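Local coordinates for protein mersacidin decarboxylase (Bacillus sp., PDB 1P3Y) that catalyses the FAD-dependent oxidative decarboxylation of the C-terminal cysteine of the mersacidin precursor to an aminoenethiol, working as a homododecamer, at residues Ile13-Ser18 against Ile38-Thr43; Tyr85-Ala90 against Thr118-Asn123; Gly96-Gly101 against Glu139-Asp144. All blocks are in the same frame, centred on the assembly; numbering follows the deposited sequence.

Contact 1: residues Ile13-Ser18 against Ile38-Thr43; sequences IGICGS and IRVVMT. With FAD (flavin-adenine dinucleotide), chain B.
Ile-13 is bonded to the residues on both sides of Val-40: its N donates to Arg-39 O at 2.9 Å and its O accepts from Val-41 N. The pairing joins parallel strands 10-15 and 37-42, the first two strands of a Rossmann-like flavoprotein fold, linked by helix 25-31 in a beta-alpha-beta unit. Ile-15 N then reaches Val-41 O at 2.8 Å, and Thr-43 N closes the series on Ile-15 O. The CA groups of Val-40, Gly-14 and Met-42 also approach Ile-13 O, Val-41 O and Ile-15 O respectively.

Apolar packing lies mostly on the face carrying Ile-13, Ile-15, Val-40 and Met-42, where Leu-28 and Phe-31 of helix 25-31 cover Ile-13, and Leu-28 also Val-40. Ile-15 CD1 comes against Val-40 CG1 at 3.5 Å; Val-40 holds that methyl anti to its own N (chi1 170°). Ile-13 CD1 meets Ile-38 CG2 at 3.7 Å. On the other face Val-41 CG1 lies over Gly-14 CA at 3.4 Å.

Beyond the strand ends the contact becomes polar. Gly-17 N donates to FAD O1P at 2.8 Å, and Thr-43 OG1 gives its proton to the same oxygen at 2.9 Å. With chi1 at 64°, the Thr-43 hydroxyl sits between its backbone N and carbonyl carbon, while CG2 is turned toward Cys-16 SG, 3.9 Å away. Thr-43 is also the N-cap of helix 44-49, its OG1 weakly bonded to Ala-46 N. Two neutral donors, one from each strand end, thus grip one phosphate oxygen, and the start of helix 44-49 close by may partly offset its negative charge.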
loop_
_atom_site.group_PDB
_atom_site.type_symbol
_atom_site.label_atom_id
_atom_site.label_comp_id
_atom_site.label_asym_id
_atom_site.label_seq_id
_atom_site.Cartn_x
_atom_site.Cartn_y
_atom_site.Cartn_z
ATOM N N ILE A 13 30.917 6.848 -13.818
ATOM C CA ILE A 13 30.216 8.011 -14.320
ATOM C C ILE A 13 29.008 8.344 -13.439
ATOM O O ILE A 13 28.110 7.510 -13.245
ATOM C CB ILE A 13 29.781 7.769 -15.758
ATOM C CG1 ILE A 13 31.029 7.773 -16.640
ATOM C CG2 ILE A 13 28.783 8.831 -16.204
ATOM C CD1 ILE A 13 30.827 7.048 -17.954
ATOM N N GLY A 14 29.011 9.556 -12.888
ATOM C CA GLY A 14 27.910 9.999 -12.055
ATOM C C GLY A 14 26.950 10.796 -12.909
ATOM O O GLY A 14 27.346 11.786 -13.507
ATOM N N ILE A 15 25.691 10.381 -12.973
ATOM C CA ILE A 15 24.707 11.094 -13.783
ATOM C C ILE A 15 23.771 11.936 -12.903
ATOM O O ILE A 15 23.199 11.423 -11.936
ATOM C CB ILE A 15 23.857 10.096 -14.592
ATOM C CG1 ILE A 15 24.761 9.181 -15.416
ATOM C CG2 ILE A 15 22.900 10.837 -15.478
ATOM C CD1 ILE A 15 24.007 8.120 -16.167
ATOM N N CYS A 16 23.603 13.215 -13.240
ATOM C CA CYS A 16 22.724 14.096 -12.465
ATOM C C CYS A 16 21.474 14.467 -13.241
ATOM O O CYS A 16 21.337 14.114 -14.408
ATOM C CB CYS A 16 23.442 15.376 -12.037
ATOM S SG CYS A 16 24.856 15.111 -10.924
ATOM N N GLY A 17 20.574 15.204 -12.591
ATOM C CA GLY A 17 19.316 15.573 -13.210
ATOM C C GLY A 17 19.352 16.571 -14.348
ATOM O O GLY A 17 19.417 17.768 -14.128
ATOM N N SER A 18 19.289 16.077 -15.576
ATOM C CA SER A 18 19.288 16.943 -16.752
ATOM C C SER A 18 18.624 16.227 -17.927
ATOM O O SER A 18 18.722 14.998 -18.031
ATOM C CB SER A 18 20.722 17.306 -17.136
ATOM O OG SER A 18 20.766 17.722 -18.488
ATOM N N ILE A 38 33.276 0.163 -17.024
ATOM C CA ILE A 38 32.527 1.388 -16.755
ATOM C C ILE A 38 31.256 1.132 -15.945
ATOM O O ILE A 38 30.412 0.298 -16.309
ATOM C CB ILE A 38 32.055 2.067 -18.043
ATOM C CG1 ILE A 38 33.218 2.256 -19.019
ATOM C CG2 ILE A 38 31.387 3.397 -17.692
ATOM C CD1 ILE A 38 32.795 2.918 -20.340
ATOM N N ARG A 39 31.113 1.866 -14.850
ATOM C CA ARG A 39 29.926 1.752 -14.014
ATOM C C ARG A 39 29.301 3.130 -13.851
ATOM O O ARG A 39 29.939 4.153 -14.114
ATOM C CB ARG A 39 30.276 1.177 -12.642
ATOM C CG ARG A 39 30.560 -0.293 -12.677
ATOM C CD ARG A 39 31.001 -0.813 -11.329
ATOM N NE ARG A 39 31.392 -2.217 -11.420
ATOM C CZ ARG A 39 31.972 -2.904 -10.440
ATOM N NH1 ARG A 39 32.242 -2.332 -9.269
ATOM N NH2 ARG A 39 32.300 -4.167 -10.640
ATOM N N VAL A 40 28.056 3.158 -13.397
ATOM C CA VAL A 40 27.368 4.416 -13.207
ATOM C C VAL A 40 26.766 4.555 -11.808
ATOM O O VAL A 40 26.400 3.570 -11.172
ATOM C CB VAL A 40 26.253 4.552 -14.260
ATOM C CG1 VAL A 40 25.341 5.731 -13.945
ATOM C CG2 VAL A 40 26.883 4.705 -15.633
ATOM N N VAL A 41 26.699 5.796 -11.338
ATOM C CA VAL A 41 26.080 6.144 -10.066
ATOM C C VAL A 41 25.163 7.333 -10.449
ATOM O O VAL A 41 25.607 8.312 -11.073
ATOM C CB VAL A 41 27.144 6.551 -8.985
ATOM C CG1 VAL A 41 27.974 7.769 -9.458
ATOM C CG2 VAL A 41 26.442 6.849 -7.646
ATOM N N MET A 42 23.883 7.242 -10.098
ATOM C CA MET A 42 22.904 8.282 -10.454
ATOM C C MET A 42 22.265 9.015 -9.278
ATOM O O MET A 42 22.268 8.539 -8.153
ATOM C CB MET A 42 21.770 7.654 -11.275
ATOM C CG MET A 42 22.223 6.635 -12.345
ATOM S SD MET A 42 20.834 5.976 -13.352
ATOM C CE MET A 42 20.100 7.524 -14.037
ATOM N N THR A 43 21.714 10.187 -9.551
ATOM C CA THR A 43 20.993 10.944 -8.537
ATOM C C THR A 43 19.519 10.609 -8.822
ATOM O O THR A 43 19.156 10.132 -9.919
ATOM C CB THR A 43 21.144 12.489 -8.702
ATOM O OG1 THR A 43 20.555 12.904 -9.946
ATOM C CG2 THR A 43 22.586 12.906 -8.687
HETATM P PA FAD B . 18.972 15.257 -6.674
HETATM O O1A FAD B . 18.269 14.471 -7.774
HETATM O O2A FAD B . 19.653 14.480 -5.564
HETATM O O5B FAD B . 17.946 16.307 -5.943
HETATM C C5B FAD B . 16.669 16.729 -6.509
HETATM C C4B FAD B . 15.501 15.929 -5.944
HETATM O O4B FAD B . 15.974 14.703 -5.395
HETATM C C3B FAD B . 14.745 16.615 -4.793
HETATM O O3B FAD B . 13.419 16.801 -5.278
HETATM C C2B FAD B . 14.895 15.663 -3.652
HETATM O O2B FAD B . 13.895 15.569 -2.677
HETATM C C1B FAD B . 15.142 14.320 -4.333
HETATM N N9A FAD B . 15.889 13.242 -3.606
HETATM C C8A FAD B . 17.297 13.128 -3.228
HETATM N N7A FAD B . 17.599 12.023 -2.584
HETATM C C5A FAD B . 16.361 11.308 -2.496
HETATM C C6A FAD B . 15.966 10.041 -1.912
HETATM N N6A FAD B . 16.839 9.223 -1.302
HETATM N N1A FAD B . 14.593 9.655 -1.996
HETATM C C2A FAD B . 13.660 10.451 -2.604
HETATM N N3A FAD B . 13.956 11.705 -3.217
HETATM C C4A FAD B . 15.384 12.022 -3.073
HETATM N N1 FAD B . 19.555 21.489 -13.099
HETATM C C2 FAD B . 20.788 21.794 -13.660
HETATM O O2 FAD B . 21.673 22.376 -12.976
HETATM N N3 FAD B . 21.038 21.442 -14.996
HETATM C C4 FAD B . 20.103 20.775 -15.874
HETATM O O4 FAD B . 20.434 20.507 -17.093
HETATM C C4X FAD B . 18.882 20.469 -15.278
HETATM N N5 FAD B . 17.927 19.779 -16.103
HETATM C C5X FAD B . 16.675 19.424 -15.507
HETATM C C6 FAD B . 15.689 18.735 -16.279
HETATM C C7 FAD B . 14.394 18.334 -15.747
HETATM C C7M FAD B . 13.405 17.576 -16.678
HETATM C C8 FAD B . 14.095 18.665 -14.336
HETATM C C8M FAD B . 12.795 18.305 -13.644
HETATM C C9 FAD B . 15.030 19.342 -13.536
HETATM C C9A FAD B . 16.323 19.745 -14.069
HETATM N N10 FAD B . 17.404 20.478 -13.321
HETATM C C10 FAD B . 18.633 20.824 -13.903
HETATM C "C1'" FAD B . 17.130 20.812 -11.955
HETATM C "C2'" FAD B . 17.727 19.949 -10.904
HETATM O "O2'" FAD B . 17.196 18.562 -11.101
HETATM C "C3'" FAD B . 17.334 20.402 -9.547
HETATM O "O3'" FAD B . 18.096 21.548 -9.114
HETATM C "C4'" FAD B . 17.484 19.318 -8.441
HETATM O "O4'" FAD B . 16.994 19.898 -7.185
HETATM C "C5'" FAD B . 18.893 18.835 -8.202
HETATM O "O5'" FAD B . 19.216 17.751 -9.088
HETATM P P FAD B . 20.404 16.756 -8.793
HETATM O O1P FAD B . 20.417 15.802 -9.909
HETATM O O2P FAD B . 21.660 17.559 -8.574
HETATM O O3P FAD B . 20.079 16.158 -7.326
#

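Contact 2: residues Tyr85-Ala90 against Thr118-Asn123; sequences YCIIPA and TIFFPN. With FAD (flavin-adenine dinucleotide), chain B.
Phe-121 packs against Cys-86 and Ile-88 where strands 84-90 and 119-122 run parallel in the central sheet of the Rossmann-like fold. Its CB rests against Ile-88 CB at 3.7 Å and about as far from Ile-87 O, which lies near the ring plane at its edge. CG comes next, 3.9 Å from the Ile-88 CD1 methyl. With chi1 at -75°, CG is anti to the carbonyl carbon, and the ring extends back along strand 84-90 toward Cys-86. On the ring, CD2 also meets the Ile-88 CD1 methyl, while CD1 and CE1 meet Cys-86 SG in a sulfur-aromatic contact, the sulfur standing obliquely 4.3 Å from the ring centroid. Ala-176 and Ile-180 of helix 173-183 pack on the same ring.

On the face that carries Ile-87, Ala-90 and Phe-120, Ile-87 CD1 touches Phe-120 CE2 at 3.7 Å as the two side chains run side by side. Ala-90 CB stands at the edge of the Phe-120 ring, and Thr-118 CG2 lies 3.8 Å above one of its faces, toward the rim.

The backbones pair through Ile-119 N to Tyr-85 O, Ile-87 N to Ile-119 O and Phe-121 N to Ile-87 O. The register then slips by one residue in a beta bulge at Ile-88 and the cis-peptide Pro-89. Past it, Ala-90 N approaches Phe-121 O from above the carbonyl plane, and Asn-123 N bonds to Ala-90 O. The pairing ends at the flavin, where FAD N3 donates to Asn-123 O at 2.8 Å.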
loop_
_atom_site.group_PDB
_atom_site.type_symbol
_atom_site.label_atom_id
_atom_site.label_comp_id
_atom_site.label_asym_id
_atom_site.label_seq_id
_atom_site.Cartn_x
_atom_site.Cartn_y
_atom_site.Cartn_z
ATOM N N TYR A 85 36.720 9.193 -11.766
ATOM C CA TYR A 85 35.332 9.538 -11.465
ATOM C C TYR A 85 34.972 10.794 -12.240
ATOM O O TYR A 85 35.509 11.886 -12.022
ATOM C CB TYR A 85 35.138 9.758 -9.960
ATOM C CG TYR A 85 33.719 10.109 -9.540
ATOM C CD1 TYR A 85 32.616 9.496 -10.133
ATOM C CD2 TYR A 85 33.491 10.994 -8.477
ATOM C CE1 TYR A 85 31.313 9.750 -9.668
ATOM C CE2 TYR A 85 32.207 11.254 -8.004
ATOM C CZ TYR A 85 31.118 10.630 -8.600
ATOM O OH TYR A 85 29.850 10.894 -8.115
ATOM N N CYS A 86 34.046 10.620 -13.159
ATOM C CA CYS A 86 33.618 11.707 -13.991
ATOM C C CYS A 86 32.107 11.891 -13.866
ATOM O O CYS A 86 31.331 10.949 -14.031
ATOM C CB CYS A 86 34.051 11.391 -15.431
ATOM S SG CYS A 86 33.293 12.410 -16.666
ATOM N N ILE A 87 31.690 13.109 -13.544
ATOM C CA ILE A 87 30.275 13.412 -13.417
ATOM C C ILE A 87 29.761 14.127 -14.666
ATOM O O ILE A 87 30.105 15.279 -14.925
ATOM C CB ILE A 87 30.007 14.285 -12.173
ATOM C CG1 ILE A 87 30.402 13.498 -10.912
ATOM C CG2 ILE A 87 28.515 14.727 -12.139
ATOM C CD1 ILE A 87 30.278 14.287 -9.598
ATOM N N ILE A 88 28.946 13.425 -15.442
ATOM C CA ILE A 88 28.359 13.971 -16.649
ATOM C C ILE A 88 26.940 13.409 -16.872
ATOM O O ILE A 88 26.736 12.205 -17.007
ATOM C CB ILE A 88 29.252 13.652 -17.898
ATOM C CG1 ILE A 88 28.558 14.158 -19.173
ATOM C CG2 ILE A 88 29.541 12.130 -18.007
ATOM C CD1 ILE A 88 29.419 14.074 -20.419
ATOM N N PRO A 89 25.938 14.281 -16.907
ATOM C CA PRO A 89 26.084 15.727 -16.748
ATOM C C PRO A 89 26.039 16.113 -15.279
ATOM O O PRO A 89 25.458 15.402 -14.459
ATOM C CB PRO A 89 24.889 16.277 -17.511
ATOM C CG PRO A 89 23.838 15.234 -17.262
ATOM C CD PRO A 89 24.600 13.933 -17.419
ATOM N N ALA A 90 26.647 17.258 -14.974
ATOM C CA ALA A 90 26.711 17.816 -13.632
ATOM C C ALA A 90 25.728 18.977 -13.545
ATOM O O ALA A 90 25.691 19.807 -14.441
ATOM C CB ALA A 90 28.109 18.308 -13.365
ATOM N N THR A 118 37.923 14.830 -9.080
ATOM C CA THR A 118 36.825 14.471 -9.980
ATOM C C THR A 118 36.714 15.435 -11.158
ATOM O O THR A 118 36.878 16.648 -10.999
ATOM C CB THR A 118 35.455 14.494 -9.217
ATOM O OG1 THR A 118 35.474 13.525 -8.165
ATOM C CG2 THR A 118 34.286 14.203 -10.161
ATOM N N ILE A 119 36.419 14.903 -12.339
ATOM C CA ILE A 119 36.250 15.770 -13.494
ATOM C C ILE A 119 34.745 15.965 -13.708
ATOM O O ILE A 119 34.003 14.987 -13.807
ATOM C CB ILE A 119 36.903 15.176 -14.779
ATOM C CG1 ILE A 119 36.359 15.899 -16.012
ATOM C CG2 ILE A 119 36.614 13.703 -14.886
ATOM C CD1 ILE A 119 36.964 15.441 -17.306
ATOM N N PHE A 120 34.314 17.229 -13.773
ATOM C CA PHE A 120 32.911 17.591 -13.964
ATOM C C PHE A 120 32.577 18.084 -15.361
ATOM O O PHE A 120 33.352 18.820 -15.965
ATOM C CB PHE A 120 32.510 18.717 -13.011
ATOM C CG PHE A 120 32.595 18.358 -11.574
ATOM C CD1 PHE A 120 33.831 18.301 -10.930
ATOM C CD2 PHE A 120 31.427 18.080 -10.847
ATOM C CE1 PHE A 120 33.909 17.976 -9.572
ATOM C CE2 PHE A 120 31.481 17.755 -9.498
ATOM C CZ PHE A 120 32.725 17.701 -8.852
ATOM N N PHE A 121 31.406 17.703 -15.857
ATOM C CA PHE A 121 30.941 18.164 -17.160
ATOM C C PHE A 121 29.607 18.877 -16.949
ATOM O O PHE A 121 28.552 18.325 -17.226
ATOM C CB PHE A 121 30.733 16.999 -18.130
ATOM C CG PHE A 121 32.007 16.420 -18.671
ATOM C CD1 PHE A 121 32.777 15.546 -17.903
ATOM C CD2 PHE A 121 32.414 16.722 -19.974
ATOM C CE1 PHE A 121 33.936 14.969 -18.426
ATOM C CE2 PHE A 121 33.568 16.154 -20.511
ATOM C CZ PHE A 121 34.335 15.269 -19.736
ATOM N N PRO A 122 29.642 20.123 -16.453
ATOM C CA PRO A 122 28.420 20.893 -16.209
ATOM C C PRO A 122 27.501 21.016 -17.412
ATOM O O PRO A 122 27.942 21.008 -18.561
ATOM C CB PRO A 122 28.949 22.252 -15.755
ATOM C CG PRO A 122 30.212 21.905 -15.072
ATOM C CD PRO A 122 30.825 20.874 -15.996
ATOM N N ASN A 123 26.215 21.165 -17.122
ATOM C CA ASN A 123 25.180 21.299 -18.131
ATOM C C ASN A 123 23.962 21.888 -17.428
ATOM O O ASN A 123 23.465 21.338 -16.454
ATOM C CB ASN A 123 24.859 19.925 -18.733
ATOM C CG ASN A 123 23.716 19.976 -19.705
ATOM O OD1 ASN A 123 22.556 19.959 -19.306
ATOM N ND2 ASN A 123 24.028 20.055 -20.992
HETATM P PA FAD B . 18.972 15.257 -6.674
HETATM O O1A FAD B . 18.269 14.471 -7.774
HETATM O O2A FAD B . 19.653 14.480 -5.564
HETATM O O5B FAD B . 17.946 16.307 -5.943
HETATM C C5B FAD B . 16.669 16.729 -6.509
HETATM C C4B FAD B . 15.501 15.929 -5.944
HETATM O O4B FAD B . 15.974 14.703 -5.395
HETATM C C3B FAD B . 14.745 16.615 -4.793
HETATM O O3B FAD B . 13.419 16.801 -5.278
HETATM C C2B FAD B . 14.895 15.663 -3.652
HETATM O O2B FAD B . 13.895 15.569 -2.677
HETATM C C1B FAD B . 15.142 14.320 -4.333
HETATM N N9A FAD B . 15.889 13.242 -3.606
HETATM C C8A FAD B . 17.297 13.128 -3.228
HETATM N N7A FAD B . 17.599 12.023 -2.584
HETATM C C5A FAD B . 16.361 11.308 -2.496
HETATM C C6A FAD B . 15.966 10.041 -1.912
HETATM N N6A FAD B . 16.839 9.223 -1.302
HETATM N N1A FAD B . 14.593 9.655 -1.996
HETATM C C2A FAD B . 13.660 10.451 -2.604
HETATM N N3A FAD B . 13.956 11.705 -3.217
HETATM C C4A FAD B . 15.384 12.022 -3.073
HETATM N N1 FAD B . 19.555 21.489 -13.099
HETATM C C2 FAD B . 20.788 21.794 -13.660
HETATM O O2 FAD B . 21.673 22.376 -12.976
HETATM N N3 FAD B . 21.038 21.442 -14.996
HETATM C C4 FAD B . 20.103 20.775 -15.874
HETATM O O4 FAD B . 20.434 20.507 -17.093
HETATM C C4X FAD B . 18.882 20.469 -15.278
HETATM N N5 FAD B . 17.927 19.779 -16.103
HETATM C C5X FAD B . 16.675 19.424 -15.507
HETATM C C6 FAD B . 15.689 18.735 -16.279
HETATM C C7 FAD B . 14.394 18.334 -15.747
HETATM C C7M FAD B . 13.405 17.576 -16.678
HETATM C C8 FAD B . 14.095 18.665 -14.336
HETATM C C8M FAD B . 12.795 18.305 -13.644
HETATM C C9 FAD B . 15.030 19.342 -13.536
HETATM C C9A FAD B . 16.323 19.745 -14.069
HETATM N N10 FAD B . 17.404 20.478 -13.321
HETATM C C10 FAD B . 18.633 20.824 -13.903
HETATM C "C1'" FAD B . 17.130 20.812 -11.955
HETATM C "C2'" FAD B . 17.727 19.949 -10.904
HETATM O "O2'" FAD B . 17.196 18.562 -11.101
HETATM C "C3'" FAD B . 17.334 20.402 -9.547
HETATM O "O3'" FAD B . 18.096 21.548 -9.114
HETATM C "C4'" FAD B . 17.484 19.318 -8.441
HETATM O "O4'" FAD B . 16.994 19.898 -7.185
HETATM C "C5'" FAD B . 18.893 18.835 -8.202
HETATM O "O5'" FAD B . 19.216 17.751 -9.088
HETATM P P FAD B . 20.404 16.756 -8.793
HETATM O O1P FAD B . 20.417 15.802 -9.909
HETATM O O2P FAD B . 21.660 17.559 -8.574
HETATM O O3P FAD B . 20.079 16.158 -7.326
#

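Contact 3: residues Gly96-Gly101 against Glu139-Asp144; sequences GQTANG and EQLRKD
Ala-99 and Leu-141 bring the end of helix 92-99 to the last turns of helix 132-144, their CA atoms 5.2 Å apart. Leu-141 carries most of the apolar contact. Its CG lies 3.9 Å from Ala-99 CB, and the CD2 methyl reaches further, to Ala-99 N at 3.6 Å and equally near Thr-98 OG1. With chi1 at -77°, the branched end swings over to the neighbouring helix although its first bond does not aim there. The Thr-98 hydroxyl meets the methyl through van der Waals contact alone; its polar partners are Ile-94 O and Leu-95 O of its own helix. Gln-140 CG packs against Ala-99 O at 3.8 Å.

Helix 92-99 ends in a Schellman motif, in which Gly-101 has positive phi as the C-prime residue and Val-102 N returns to Gln-97 O. Asn-100 ND2 adds a side-chain bond to Gly-96 O, 2.9 Å long, made in the carbonyl plane on a lone pair.

Near the C-terminal ends of the two helices the contact turns polar. A water donates to Asp-144 OD2 at 2.7 Å and more weakly to Thr-98 O, bridging the two helices. Asp-144 OD2 also forms a salt bridge with Arg-136 of a neighbouring subunit, and that guanidinium gives a weak hydrogen bond to Ala-99 O.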
loop_
_atom_site.group_PDB
_atom_site.type_symbol
_atom_site.label_atom_id
_atom_site.label_comp_id
_atom_site.label_asym_id
_atom_site.label_seq_id
_atom_site.Cartn_x
_atom_site.Cartn_y
_atom_site.Cartn_z
ATOM N N GLY A 96 27.355 23.066 -6.659
ATOM C CA GLY A 96 27.241 23.775 -5.390
ATOM C C GLY A 96 27.497 22.881 -4.176
ATOM O O GLY A 96 28.073 23.301 -3.158
ATOM N N GLN A 97 27.090 21.622 -4.270
ATOM C CA GLN A 97 27.291 20.742 -3.138
ATOM C C GLN A 97 28.751 20.372 -3.001
ATOM O O GLN A 97 29.324 20.470 -1.905
ATOM C CB GLN A 97 26.428 19.466 -3.255
ATOM C CG GLN A 97 25.009 19.619 -2.686
ATOM C CD GLN A 97 24.195 18.321 -2.698
ATOM O OE1 GLN A 97 24.540 17.348 -2.028
ATOM N NE2 GLN A 97 23.113 18.313 -3.462
ATOM N N THR A 98 29.355 19.961 -4.111
ATOM C CA THR A 98 30.742 19.518 -4.069
ATOM C C THR A 98 31.697 20.667 -3.759
ATOM O O THR A 98 32.648 20.507 -2.984
ATOM C CB THR A 98 31.141 18.819 -5.387
ATOM O OG1 THR A 98 30.722 19.621 -6.496
ATOM C CG2 THR A 98 30.477 17.438 -5.475
ATOM N N ALA A 99 31.424 21.831 -4.335
ATOM C CA ALA A 99 32.268 22.989 -4.099
ATOM C C ALA A 99 32.306 23.338 -2.621
ATOM O O ALA A 99 33.318 23.836 -2.128
ATOM C CB ALA A 99 31.758 24.186 -4.893
ATOM N N ASN A 100 31.220 23.060 -1.908
ATOM C CA ASN A 100 31.150 23.414 -0.492
ATOM C C ASN A 100 31.232 22.306 0.537
ATOM O O ASN A 100 31.014 22.548 1.732
ATOM C CB ASN A 100 29.908 24.261 -0.259
ATOM C CG ASN A 100 29.980 25.566 -1.015
ATOM O OD1 ASN A 100 30.861 26.389 -0.747
ATOM N ND2 ASN A 100 29.079 25.762 -1.979
ATOM N N GLY A 101 31.562 21.101 0.083
ATOM C CA GLY A 101 31.710 19.985 1.002
ATOM C C GLY A 101 30.413 19.432 1.546
ATOM O O GLY A 101 30.373 18.851 2.627
ATOM N N GLU A 139 34.931 27.896 -9.962
ATOM C CA GLU A 139 36.256 28.355 -9.610
ATOM C C GLU A 139 36.752 27.621 -8.372
ATOM O O GLU A 139 37.838 27.012 -8.388
ATOM C CB GLU A 139 36.239 29.874 -9.389
ATOM C CG GLU A 139 37.614 30.518 -9.130
ATOM C CD GLU A 139 38.715 30.000 -10.064
ATOM O OE1 GLU A 139 38.424 29.799 -11.274
ATOM O OE2 GLU A 139 39.867 29.804 -9.581
ATOM N N GLN A 140 35.940 27.635 -7.318
ATOM C CA GLN A 140 36.282 26.984 -6.054
ATOM C C GLN A 140 36.673 25.520 -6.240
ATOM O O GLN A 140 37.587 25.026 -5.576
ATOM C CB GLN A 140 35.115 27.093 -5.069
ATOM C CG GLN A 140 35.431 26.587 -3.670
ATOM C CD GLN A 140 36.475 27.432 -2.966
ATOM O OE1 GLN A 140 36.186 28.529 -2.491
ATOM N NE2 GLN A 140 37.697 26.925 -2.895
ATOM N N LEU A 141 35.944 24.820 -7.103
ATOM C CA LEU A 141 36.227 23.421 -7.400
ATOM C C LEU A 141 37.615 23.288 -8.033
ATOM O O LEU A 141 38.388 22.376 -7.691
ATOM C CB LEU A 141 35.160 22.860 -8.347
ATOM C CG LEU A 141 33.805 22.511 -7.718
ATOM C CD1 LEU A 141 32.762 22.322 -8.811
ATOM C CD2 LEU A 141 33.952 21.242 -6.866
ATOM N N ARG A 142 37.917 24.192 -8.966
ATOM C CA ARG A 142 39.220 24.198 -9.627
ATOM C C ARG A 142 40.299 24.467 -8.578
ATOM O O ARG A 142 41.263 23.704 -8.457
ATOM C CB ARG A 142 39.252 25.264 -10.717
ATOM C CG ARG A 142 38.763 24.751 -12.053
ATOM C CD ARG A 142 38.225 25.864 -12.926
ATOM N NE ARG A 142 37.719 25.348 -14.194
ATOM C CZ ARG A 142 36.961 26.059 -15.024
ATOM N NH1 ARG A 142 36.634 27.319 -14.710
ATOM N NH2 ARG A 142 36.503 25.503 -16.148
ATOM N N LYS A 143 40.122 25.538 -7.807
ATOM C CA LYS A 143 41.080 25.859 -6.758
ATOM C C LYS A 143 41.295 24.620 -5.878
ATOM O O LYS A 143 42.410 24.367 -5.418
ATOM C CB LYS A 143 40.580 27.025 -5.894
ATOM C CG LYS A 143 41.626 27.486 -4.880
ATOM C CD LYS A 143 41.046 28.257 -3.688
ATOM C CE LYS A 143 40.547 27.312 -2.563
ATOM N NZ LYS A 143 39.984 28.056 -1.378
ATOM N N ASP A 144 40.227 23.847 -5.656
ATOM C CA ASP A 144 40.307 22.642 -4.833
ATOM C C ASP A 144 40.995 21.482 -5.541
ATOM O O ASP A 144 41.351 20.496 -4.904
ATOM C CB ASP A 144 38.918 22.197 -4.388
ATOM C CG ASP A 144 38.336 23.080 -3.305
ATOM O OD1 ASP A 144 39.077 23.926 -2.753
ATOM O OD2 ASP A 144 37.132 22.909 -2.995
HETATM O O HOH W 1 35.937 20.535 -3.292
#

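In the fold
Contacts 1 and 2 lie in one six-stranded parallel sheet, their centres about 9 Å apart. Strands 10-15 and 84-90 are neighbours there, and Gly-14 N probably bonds to Cys-86 O between them. Contact 1 closes along the chain before contact 2 opens, yet both finish at the same FAD, one at its phosphate and the other at its flavin ring. Contact 3 joins helices 92-99 and 132-144 flanking the sheet, about 13 Å from contact 2 and about 19 Å from contact 1 between centres. Its segments alternate with those of contact 2, and Phe-120 packs on Thr-98. The contacts thus run from the cofactor site through the core to a subunit interface of the dodecamer.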